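DyP-type peroxidase (Thermobifida cellulosilytica, PDB 4GS1) probably uses the iron of a bound haem to oxidise dyes and related substrates with hydrogen peroxide, as dye-decolourising peroxidases do. Local coordinates at residues 216-219 / 220-223; 186-189 / 190-193; 77-80 / 81-85. All blocks are in the same frame, centred on the assembly; numbering follows the deposited sequence.

Contact 1. Residues 216-219 / 220-223; sequences HPLF and TRTV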
loop_
_atom_site.group_PDB
_atom_site.type_symbol
_atom_site.label_atom_id
_atom_site.label_comp_id
_atom_site.label_asym_id
_atom_site.label_seq_id
_atom_site.Cartn_x
_atom_site.Cartn_y
_atom_site.Cartn_z
ATOM N N HIS B 216 -2.012 -27.420 16.596
ATOM C CA HIS B 216 -2.975 -28.447 16.169
ATOM C C HIS B 216 -2.737 -29.210 14.862
ATOM O O HIS B 216 -2.436 -28.621 13.819
ATOM C CB HIS B 216 -4.381 -27.830 16.093
ATOM C CG HIS B 216 -5.134 -27.856 17.387
ATOM N ND1 HIS B 216 -6.487 -27.593 17.461
ATOM C CD2 HIS B 216 -4.730 -28.110 18.654
ATOM C CE1 HIS B 216 -6.881 -27.682 18.719
ATOM N NE2 HIS B 216 -5.836 -27.994 19.462
ATOM N N PRO B 217 -2.903 -30.536 14.918
ATOM C CA PRO B 217 -3.081 -31.327 13.700
ATOM C C PRO B 217 -4.332 -30.884 12.933
ATOM O O PRO B 217 -4.443 -31.188 11.743
ATOM C CB PRO B 217 -3.266 -32.750 14.238
ATOM C CG PRO B 217 -2.500 -32.757 15.524
ATOM C CD PRO B 217 -2.701 -31.384 16.109
ATOM N N LEU B 218 -5.257 -30.187 13.594
ATOM C CA LEU B 218 -6.461 -29.707 12.908
ATOM C C LEU B 218 -6.104 -28.723 11.792
ATOM O O LEU B 218 -6.753 -28.705 10.745
ATOM C CB LEU B 218 -7.464 -29.076 13.886
ATOM C CG LEU B 218 -8.740 -28.528 13.234
ATOM C CD1 LEU B 218 -9.533 -29.649 12.566
ATOM C CD2 LEU B 218 -9.620 -27.765 14.223
ATOM N N PHE B 219 -5.073 -27.910 12.014
ATOM C CA PHE B 219 -4.639 -26.956 10.997
ATOM C C PHE B 219 -4.216 -27.730 9.758
ATOM O O PHE B 219 -4.663 -27.447 8.641
ATOM C CB PHE B 219 -3.481 -26.099 11.518
ATOM C CG PHE B 219 -3.067 -24.989 10.584
ATOM C CD1 PHE B 219 -3.490 -23.685 10.812
ATOM C CD2 PHE B 219 -2.248 -25.241 9.486
ATOM C CE1 PHE B 219 -3.116 -22.657 9.965
ATOM C CE2 PHE B 219 -1.875 -24.213 8.628
ATOM C CZ PHE B 219 -2.310 -22.923 8.866
ATOM N N THR B 220 -3.356 -28.720 9.968
ATOM C CA THR B 220 -2.841 -29.535 8.874
ATOM C C THR B 220 -3.966 -30.246 8.111
ATOM O O THR B 220 -3.984 -30.233 6.871
ATOM C CB THR B 220 -1.803 -30.543 9.404
ATOM O OG1 THR B 220 -0.663 -29.818 9.884
ATOM C CG2 THR B 220 -1.360 -31.491 8.304
ATOM N N ARG B 221 -4.911 -30.834 8.844
ATOM C CA ARG B 221 -6.045 -31.527 8.230
ATOM C C ARG B 221 -6.897 -30.562 7.422
ATOM O O ARG B 221 -7.467 -30.929 6.394
ATOM C CB ARG B 221 -6.936 -32.199 9.285
ATOM C CG ARG B 221 -6.345 -33.436 9.931
ATOM C CD ARG B 221 -7.431 -34.370 10.476
ATOM N NE ARG B 221 -8.267 -33.749 11.503
ATOM C CZ ARG B 221 -7.878 -33.533 12.757
ATOM N NH1 ARG B 221 -6.656 -33.867 13.147
ATOM N NH2 ARG B 221 -8.708 -32.973 13.625
ATOM N N THR B 222 -6.983 -29.326 7.892
ATOM C CA THR B 222 -7.840 -28.341 7.247
ATOM C C THR B 222 -7.280 -27.869 5.905
ATOM O O THR B 222 -8.041 -27.692 4.956
ATOM C CB THR B 222 -8.081 -27.144 8.183
ATOM O OG1 THR B 222 -8.781 -27.593 9.352
ATOM C CG2 THR B 222 -8.906 -26.077 7.503
ATOM N N VAL B 223 -5.962 -27.686 5.813
ATOM C CA VAL B 223 -5.383 -27.082 4.596
ATOM C C VAL B 223 -4.831 -28.066 3.574
ATOM O O VAL B 223 -4.610 -27.702 2.416
ATOM C CB VAL B 223 -4.271 -26.051 4.906
ATOM C CG1 VAL B 223 -4.788 -24.952 5.830
ATOM C CG2 VAL B 223 -3.045 -26.732 5.507
#
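Thr-222 grips the carbonyl of Leu-218 twice, and this double hold marks the compact side of the short helix 217-223. Its hydroxyl gives a proton to Leu-218 O, with OG1 and O 2.7 Å apart, while its backbone N reaches the same oxygen at 2.9 Å from the other face of the carbonyl plane. The hydroxyl can bend back because OG1 stands beside its own backbone N (chi1 -63°). One residue further along, Phe-219 lies against Val-223: CE2 at the far part of the ring comes 4.1 Å from Val-223 CG1, the side chains crossing obliquely, while Phe-219 O takes the backbone N-H of Val-223. Both side chains are buried and rest on Val-318, and Thr-222 leans on Arg-316. The helix thereby packs against the start of strand 318-328, an outer strand, within this chain, of the C-terminal four-stranded antiparallel sheet, part of the ferredoxin-like fold of DyP-type peroxidases, in a region where the side chain of Thr-222 is about 9 Å from the haem. The solvent side, where the exposed Pro-217 and Arg-221 meet, is held more loosely, by van der Waals contacts between side chains. Arg-221 N makes a nearly straight bond (165°) to Pro-217 O, but its side chain, bent at chi3, folds back over Pro-217 and Leu-218. One face of the guanidinium lies over the backbone of Leu-218, whose CA is 3.9 Å above the plane and offset toward the rim. Arg-221 NH2 comes 3.6 Å from Leu-218 CD1, and its NH1 approaches Pro-217 CB at 3.7 Å.

Contact 2. Residues 186-189 / 190-193; sequences RRTA and AAAQ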
loop_
_atom_site.group_PDB
_atom_site.type_symbol
_atom_site.label_atom_id
_atom_site.label_comp_id
_atom_site.label_asym_id
_atom_site.label_seq_id
_atom_site.Cartn_x
_atom_site.Cartn_y
_atom_site.Cartn_z
ATOM N N ARG B 186 -1.650 -5.652 6.879
ATOM C CA ARG B 186 -2.173 -5.764 8.242
ATOM C C ARG B 186 -1.339 -4.829 9.093
ATOM O O ARG B 186 -0.351 -4.275 8.605
ATOM C CB ARG B 186 -1.974 -7.181 8.778
ATOM C CG ARG B 186 -2.670 -8.255 7.971
ATOM C CD ARG B 186 -2.200 -9.630 8.417
ATOM N NE ARG B 186 -3.033 -10.699 7.859
ATOM C CZ ARG B 186 -3.185 -11.896 8.426
ATOM N NH1 ARG B 186 -2.546 -12.193 9.559
ATOM N NH2 ARG B 186 -3.971 -12.805 7.855
ATOM N N ARG B 187 -1.702 -4.669 10.366
ATOM C CA ARG B 187 -0.847 -3.908 11.277
ATOM C C ARG B 187 0.532 -4.558 11.367
ATOM O O ARG B 187 0.666 -5.791 11.352
ATOM C CB ARG B 187 -1.475 -3.781 12.677
ATOM C CG ARG B 187 -1.152 -4.914 13.674
ATOM C CD ARG B 187 -1.783 -6.244 13.296
ATOM N NE ARG B 187 -1.612 -7.233 14.370
ATOM C CZ ARG B 187 -0.503 -7.938 14.574
ATOM N NH1 ARG B 187 0.548 -7.770 13.777
ATOM N NH2 ARG B 187 -0.440 -8.813 15.580
ATOM N N THR B 188 1.569 -3.735 11.437
ATOM C CA THR B 188 2.917 -4.276 11.623
ATOM C C THR B 188 3.132 -4.736 13.056
ATOM O O THR B 188 2.543 -4.190 13.999
ATOM C CB THR B 188 4.014 -3.259 11.258
ATOM O OG1 THR B 188 3.879 -2.092 12.083
ATOM C CG2 THR B 188 3.923 -2.872 9.776
ATOM N N ALA B 189 3.982 -5.742 13.223
ATOM C CA ALA B 189 4.344 -6.202 14.561
ATOM C C ALA B 189 4.958 -5.064 15.366
ATOM O O ALA B 189 4.759 -4.970 16.574
ATOM C CB ALA B 189 5.317 -7.369 14.467
ATOM N N ALA B 190 5.711 -4.198 14.693
ATOM C CA ALA B 190 6.426 -3.126 15.383
ATOM C C ALA B 190 5.477 -2.141 16.058
ATOM O O ALA B 190 5.823 -1.528 17.070
ATOM C CB ALA B 190 7.340 -2.398 14.407
ATOM N N ALA B 191 4.278 -1.993 15.500
ATOM C CA ALA B 191 3.295 -1.046 16.032
ATOM C C ALA B 191 2.177 -1.737 16.806
ATOM O O ALA B 191 1.167 -1.118 17.136
ATOM C CB ALA B 191 2.718 -0.189 14.906
ATOM N N ALA B 192 2.347 -3.022 17.100
ATOM C CA ALA B 192 1.316 -3.747 17.847
ATOM C C ALA B 192 1.613 -3.724 19.337
ATOM O O ALA B 192 2.715 -4.074 19.755
ATOM C CB ALA B 192 1.220 -5.181 17.354
ATOM N N GLN B 193 0.627 -3.329 20.140
ATOM C CA GLN B 193 0.780 -3.414 21.595
ATOM C C GLN B 193 1.079 -4.860 21.989
ATOM O O GLN B 193 1.927 -5.129 22.854
ATOM C CB GLN B 193 -0.485 -2.915 22.300
ATOM C CG GLN B 193 -0.698 -1.399 22.217
ATOM C CD GLN B 193 -2.085 -0.968 22.693
ATOM O OE1 GLN B 193 -2.780 -1.719 23.383
ATOM N NE2 GLN B 193 -2.495 0.241 22.315
#
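Ala-192 N and Ala-189 O form the shortest polar bond across this turn, 3.1 Å long and nearly straight at the hydrogen (163°). Just before it, Ala-191 N turns to Thr-188 twice: to the carbonyl O at 3.2 Å and, weakly, to the hydroxyl OG1 at 3.4 Å. The side-chain bond depends on a chi1 of 60°, which sets OG1 between the backbone N and the carbonyl carbon of Thr-188 and also brings it 3.6 Å from the methyl CB of Ala-191. Two successive backbone bonds, each from a residue to the one three places earlier, thus wind the chain tightly within the long loop that leaves strand 176-185, the last strand of the N-terminal sheet. The turn belongs to the dimer interface as well: Ala-190 packs on Ala-190 of the second subunit, and Thr-188 N bonds to Asp-157 of that subunit. On the arginine side, the methyl CB of Ala-192 sits over the centre of one face of the Arg-187 guanidinium, 4.3 Å above its plane. Farther along the same loop, the carbonyls of Pro-195 and Ala-197 both accept from Arg-187 NH2, tying the flat group under that methyl.

Contact 3. Residues 77-80 / 81-85; sequences LRTW and AEHAA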
loop_
_atom_site.group_PDB
_atom_site.type_symbol
_atom_site.label_atom_id
_atom_site.label_comp_id
_atom_site.label_asym_id
_atom_site.label_seq_id
_atom_site.Cartn_x
_atom_site.Cartn_y
_atom_site.Cartn_z
ATOM N N LEU B 77 7.586 -21.757 -13.857
ATOM C CA LEU B 77 7.576 -22.381 -12.534
ATOM C C LEU B 77 8.988 -22.642 -11.991
ATOM O O LEU B 77 9.260 -22.394 -10.808
ATOM C CB LEU B 77 6.745 -23.670 -12.552
ATOM C CG LEU B 77 5.233 -23.495 -12.764
ATOM C CD1 LEU B 77 4.589 -24.819 -13.123
ATOM C CD2 LEU B 77 4.556 -22.921 -11.524
ATOM N N ARG B 78 9.884 -23.128 -12.848
ATOM C CA ARG B 78 11.272 -23.358 -12.436
ATOM C C ARG B 78 11.978 -22.052 -12.098
ATOM O O ARG B 78 12.683 -21.959 -11.093
ATOM C CB ARG B 78 12.074 -24.105 -13.511
ATOM C CG ARG B 78 13.498 -24.452 -13.046
ATOM C CD ARG B 78 14.477 -24.713 -14.196
ATOM N NE ARG B 78 13.820 -25.232 -15.391
ATOM C CZ ARG B 78 13.660 -24.535 -16.513
ATOM N NH1 ARG B 78 14.123 -23.293 -16.600
ATOM N NH2 ARG B 78 13.041 -25.080 -17.549
ATOM N N THR B 79 11.789 -21.044 -12.939
ATOM C CA THR B 79 12.430 -19.755 -12.725
ATOM C C THR B 79 11.997 -19.123 -11.405
ATOM O O THR B 79 12.838 -18.673 -10.622
ATOM C CB THR B 79 12.157 -18.802 -13.902
ATOM O OG1 THR B 79 12.720 -19.364 -15.096
ATOM C CG2 THR B 79 12.776 -17.439 -13.648
ATOM N N TRP B 80 10.691 -19.094 -11.148
ATOM C CA TRP B 80 10.200 -18.542 -9.885
ATOM C C TRP B 80 10.718 -19.350 -8.695
ATOM O O TRP B 80 11.051 -18.784 -7.657
ATOM C CB TRP B 80 8.671 -18.503 -9.854
ATOM C CG TRP B 80 8.039 -17.439 -10.726
ATOM C CD1 TRP B 80 8.564 -16.216 -11.068
ATOM C CD2 TRP B 80 6.753 -17.514 -11.346
ATOM N NE1 TRP B 80 7.670 -15.531 -11.869
ATOM C CE2 TRP B 80 6.551 -16.307 -12.052
ATOM C CE3 TRP B 80 5.740 -18.482 -11.365
ATOM C CZ2 TRP B 80 5.379 -16.048 -12.777
ATOM C CZ3 TRP B 80 4.584 -18.227 -12.086
ATOM C CH2 TRP B 80 4.417 -17.022 -12.788
ATOM N N ALA B 81 10.792 -20.669 -8.841
ATOM C CA ALA B 81 11.288 -21.501 -7.746
ATOM C C ALA B 81 12.761 -21.213 -7.462
ATOM O O ALA B 81 13.175 -21.159 -6.301
ATOM C CB ALA B 81 11.082 -22.974 -8.047
ATOM N N GLU B 82 13.548 -21.022 -8.518
ATOM C CA GLU B 82 14.961 -20.676 -8.353
ATOM C C GLU B 82 15.144 -19.342 -7.638
ATOM O O GLU B 82 15.981 -19.212 -6.739
ATOM C CB GLU B 82 15.675 -20.655 -9.708
ATOM C CG GLU B 82 15.828 -22.032 -10.327
ATOM C CD GLU B 82 16.312 -21.984 -11.762
ATOM O OE1 GLU B 82 16.296 -20.889 -12.367
ATOM O OE2 GLU B 82 16.698 -23.051 -12.289
ATOM N N HIS B 83 14.371 -18.344 -8.044
ATOM C CA HIS B 83 14.454 -17.038 -7.402
ATOM C C HIS B 83 13.919 -17.076 -5.973
ATOM O O HIS B 83 14.458 -16.406 -5.092
ATOM C CB HIS B 83 13.721 -15.978 -8.230
ATOM C CG HIS B 83 14.456 -15.578 -9.473
ATOM N ND1 HIS B 83 14.913 -14.295 -9.690
ATOM C CD2 HIS B 83 14.830 -16.299 -10.557
ATOM C CE1 HIS B 83 15.524 -14.239 -10.859
ATOM N NE2 HIS B 83 15.490 -15.441 -11.407
ATOM N N ALA B 84 12.866 -17.853 -5.739
ATOM C CA ALA B 84 12.306 -17.952 -4.395
ATOM C C ALA B 84 13.352 -18.520 -3.444
ATOM O O ALA B 84 13.475 -18.081 -2.305
ATOM C CB ALA B 84 11.062 -18.815 -4.393
ATOM N N ALA B 85 14.112 -19.499 -3.919
ATOM C CA ALA B 85 15.164 -20.085 -3.095
ATOM C C ALA B 85 16.188 -19.035 -2.677
ATOM O O ALA B 85 16.583 -18.971 -1.510
ATOM C CB ALA B 85 15.838 -21.232 -3.826
HETATM O O HOH W 1 15.546 -21.517 -15.067
#
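The His-83 imidazole presents its edge to the helix backbone: Thr-79 O lies near the plane of the ring, 3.1 Å from His-83 CD2. Beside it Thr-79 runs in the same direction, its methyl CG2 3.9 Å from His-83 CD2; at the far side of the ring, Glu-167 of helix 158-172 bonds to ND1. The Arg-78 guanidinium likewise works through its edge: a water lies in its plane, 2.7 Å from NH1. That water donates in turn to Glu-82 OE1 at 2.9 Å, while the two side chains lie alongside each other with their flat groups turned 50° apart. With CG anti to the backbone N (chi1 -175°), Arg-78 sends its methylenes along the carboxylate, and Arg-78 CD comes 3.4 Å from Glu-82 OE2. An alanine here would remove the guanidinium and is likely to leave the water without its N-H donor and Glu-82 without its neighbouring positive charge. All this sits on helix 66-90, which packs on the N-terminal sheet through Leu-77, Trp-80 and Ala-84. Arg-78 NE and Glu-82 OE2 remain 4.8 Å apart, so the opposite charges probably attract across a water bridge rather than through a direct salt bridge.

Overall arrangement
The three local contacts lie in series along the chain, contact 3 first, then contact 2, then contact 1, and none touches another. Contact 1 is nearer the haem than contact 2: the side chain of Thr-222 is about 9 Å from it, that of Arg-187 about 13 Å. The centres of contacts 1 and 2 are about 26 Å apart, but their nearest atoms come within about 10 Å. Contact 3 stands off from both, its nearest atoms about 17 Å from contact 1 and about 20 Å from contact 2. It belongs to the N-terminal half, contact 1 to the haem-binding C-terminal half, and contact 2 meets the second subunit.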